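Local coordinates for protein putative Acetyltransferase (PDB 3EFA) that is a putative GNAT-family N-acetyltransferase, probably transferring the acetyl group of acetyl-CoA to an amine that has not been identified, at residues T60-E65 with M72-V77. Numbering follows the deposited sequence.
Sequences TTLRLE and MRFGRV. With FMT (formic acid), chain B.
Arg63 and Gly75, then Glu65 and Arg73, form the hydrogen-bonded pairs of an antiparallel hairpin. Gly75 N meets Arg63 O almost straight, at 177° and 2.9 Å. Strand 71-79 breaks at Arg76, at the place of the β4 bulge that in GNAT enzymes helps splay the central strands where acetyl-CoA binds, so probably here too; beyond it a CA-H...O contact joins Val77 CA to Thr61 O at 3.5 Å.

The charged face is organised by Glu65. Its OE2 receives Arg63 NE (2.9 Å) and NH2 from above the carboxylate plane, in a side-on salt bridge, while a water links the same oxygen to Arg76 N and NH1. Arg76 CG lies over one face of the Arg63 guanidinium, and Arg76 NH2 bonds Glu37 O. Replacing Glu65 by an alanine would remove the carboxylate, and Arg63 NE and NH2 would probably lose this acceptor and the water one of its ties. Arg63 also pairs with Asp39 and Asp42. Glu65 OE1 touches Arg73 CD at 3.4 Å, the carboxylate and guanidinium planes 63° apart; Arg73 pairs with Glu109, and its NH2 bonds O1 of a formic acid, probably from the crystallisation liquor, in the guanidinium plane at 3.2 Å.

On the other face Leu62 CD1 touches Phe74 CD1 at 3.9 Å, and Leu64 CD2 comes to the edge of the Phe74 ring, while Met72 CG lies over one face. Leu64 and Phe74 pack against helix 88-102, through Trp99 and through Leu93 and Ala96, while strands 48-52 and 107-113 flank the hairpin in the central sheet.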
loop_
_atom_site.group_PDB
_atom_site.type_symbol
_atom_site.label_atom_id
_atom_site.label_comp_id
_atom_site.label_asym_id
_atom_site.label_seq_id
_atom_site.Cartn_x
_atom_site.Cartn_y
_atom_site.Cartn_z
ATOM N N THR A 60 -8.391 23.663 -10.979
ATOM C CA THR A 60 -8.028 22.316 -10.564
ATOM C C THR A 60 -7.257 22.373 -9.235
ATOM O O THR A 60 -6.639 23.402 -8.921
ATOM C CB THR A 60 -7.267 21.552 -11.709
ATOM O OG1 THR A 60 -7.162 20.158 -11.391
ATOM C CG2 THR A 60 -5.872 22.148 -11.958
ATOM N N THR A 61 -7.333 21.295 -8.444
ATOM C CA THR A 61 -6.762 21.285 -7.090
ATOM C C THR A 61 -6.342 19.893 -6.608
ATOM O O THR A 61 -6.849 18.877 -7.078
ATOM C CB THR A 61 -7.758 21.886 -6.032
ATOM O OG1 THR A 61 -7.129 21.944 -4.745
ATOM C CG2 THR A 61 -9.009 21.024 -5.909
ATOM N N LEU A 62 -5.413 19.864 -5.662
ATOM C CA LEU A 62 -5.101 18.648 -4.903
ATOM C C LEU A 62 -4.682 18.986 -3.454
ATOM O O LEU A 62 -4.286 20.119 -3.161
ATOM C CB LEU A 62 -4.039 17.794 -5.623
ATOM C CG LEU A 62 -2.601 18.303 -5.816
ATOM C CD1 LEU A 62 -1.762 18.171 -4.541
ATOM C CD2 LEU A 62 -1.931 17.556 -6.969
ATOM N N ARG A 63 -4.786 18.008 -2.556
ATOM C CA ARG A 63 -4.443 18.214 -1.150
ATOM C C ARG A 63 -3.082 17.585 -0.813
ATOM O O ARG A 63 -2.814 16.417 -1.144
ATOM C CB ARG A 63 -5.548 17.652 -0.227
ATOM C CG ARG A 63 -5.318 17.905 1.297
ATOM C CD ARG A 63 -6.539 17.547 2.172
ATOM N NE ARG A 63 -6.673 16.101 2.408
ATOM C CZ ARG A 63 -7.576 15.534 3.213
ATOM N NH1 ARG A 63 -8.455 16.287 3.886
ATOM N NH2 ARG A 63 -7.598 14.205 3.350
ATOM N N LEU A 64 -2.220 18.352 -0.151
ATOM C CA LEU A 64 -0.912 17.816 0.235
ATOM C C LEU A 64 -0.989 17.043 1.566
ATOM O O LEU A 64 -1.377 17.606 2.593
ATOM C CB LEU A 64 0.143 18.936 0.252
ATOM C CG LEU A 64 0.277 19.527 -1.169
ATOM C CD1 LEU A 64 0.374 21.036 -1.204
ATOM C CD2 LEU A 64 1.424 18.877 -1.973
ATOM N N GLU A 65 -0.655 15.748 1.513
ATOM C CA GLU A 65 -0.739 14.838 2.662
ATOM C C GLU A 65 0.591 14.089 2.921
ATOM O O GLU A 65 0.732 12.902 2.583
ATOM C CB GLU A 65 -1.887 13.823 2.480
ATOM C CG GLU A 65 -3.236 14.433 2.071
ATOM C CD GLU A 65 -4.345 13.394 1.840
ATOM O OE1 GLU A 65 -4.153 12.199 2.182
ATOM O OE2 GLU A 65 -5.415 13.774 1.308
HETATM N N MSE A 72 5.320 11.442 0.014
HETATM C CA MSE A 72 4.250 12.435 -0.101
HETATM C C MSE A 72 3.025 11.845 -0.773
HETATM O O MSE A 72 3.115 11.329 -1.884
HETATM C CB MSE A 72 4.701 13.658 -0.899
HETATM C CG MSE A 72 3.549 14.616 -1.220
HETATM SE SE MSE A 72 2.823 15.604 0.327
HETATM C CE MSE A 72 4.492 16.523 0.810
ATOM N N ARG A 73 1.882 11.912 -0.103
ATOM C CA ARG A 73 0.633 11.507 -0.739
ATOM C C ARG A 73 -0.114 12.742 -1.271
ATOM O O ARG A 73 -0.251 13.751 -0.563
ATOM C CB ARG A 73 -0.239 10.665 0.207
ATOM C CG ARG A 73 -1.601 10.262 -0.382
ATOM C CD ARG A 73 -2.496 9.616 0.680
ATOM N NE ARG A 73 -1.838 8.456 1.256
ATOM C CZ ARG A 73 -2.260 7.776 2.318
ATOM N NH1 ARG A 73 -3.360 8.145 2.960
ATOM N NH2 ARG A 73 -1.561 6.727 2.742
ATOM N N PHE A 74 -0.547 12.670 -2.529
ATOM C CA PHE A 74 -1.374 13.714 -3.135
ATOM C C PHE A 74 -2.844 13.263 -3.140
ATOM O O PHE A 74 -3.173 12.250 -3.763
ATOM C CB PHE A 74 -0.935 13.979 -4.576
ATOM C CG PHE A 74 0.544 14.245 -4.740
ATOM C CD1 PHE A 74 1.091 15.487 -4.399
ATOM C CD2 PHE A 74 1.387 13.261 -5.266
ATOM C CE1 PHE A 74 2.453 15.744 -4.567
ATOM C CE2 PHE A 74 2.755 13.502 -5.438
ATOM C CZ PHE A 74 3.292 14.744 -5.090
ATOM N N GLY A 75 -3.722 13.992 -2.447
ATOM C CA GLY A 75 -5.128 13.612 -2.370
ATOM C C GLY A 75 -6.178 14.661 -2.740
ATOM O O GLY A 75 -5.845 15.769 -3.203
ATOM N N ARG A 76 -7.449 14.304 -2.521
ATOM C CA ARG A 76 -8.614 15.136 -2.883
ATOM C C ARG A 76 -8.445 15.871 -4.234
ATOM O O ARG A 76 -8.588 17.114 -4.332
ATOM C CB ARG A 76 -8.980 16.095 -1.734
ATOM C CG ARG A 76 -9.260 15.381 -0.386
ATOM C CD ARG A 76 -10.357 14.316 -0.526
ATOM N NE ARG A 76 -11.075 14.000 0.716
ATOM C CZ ARG A 76 -10.805 12.976 1.535
ATOM N NH1 ARG A 76 -9.791 12.142 1.290
ATOM N NH2 ARG A 76 -11.553 12.784 2.624
ATOM N N VAL A 77 -8.174 15.071 -5.266
ATOM C CA VAL A 77 -7.830 15.523 -6.619
ATOM C C VAL A 77 -9.070 15.768 -7.492
ATOM O O VAL A 77 -9.889 14.871 -7.663
ATOM C CB VAL A 77 -6.973 14.451 -7.316
ATOM C CG1 VAL A 77 -6.411 14.968 -8.645
ATOM C CG2 VAL A 77 -5.850 13.961 -6.374
HETATM C C FMT B . -4.041 5.133 5.275
HETATM O O1 FMT B . -3.015 5.789 5.427
HETATM O O2 FMT B . -4.564 4.954 4.176
HETATM O O HOH W 1 -7.801 19.723 -2.680
HETATM O O HOH W 2 -7.468 12.431 -0.149
#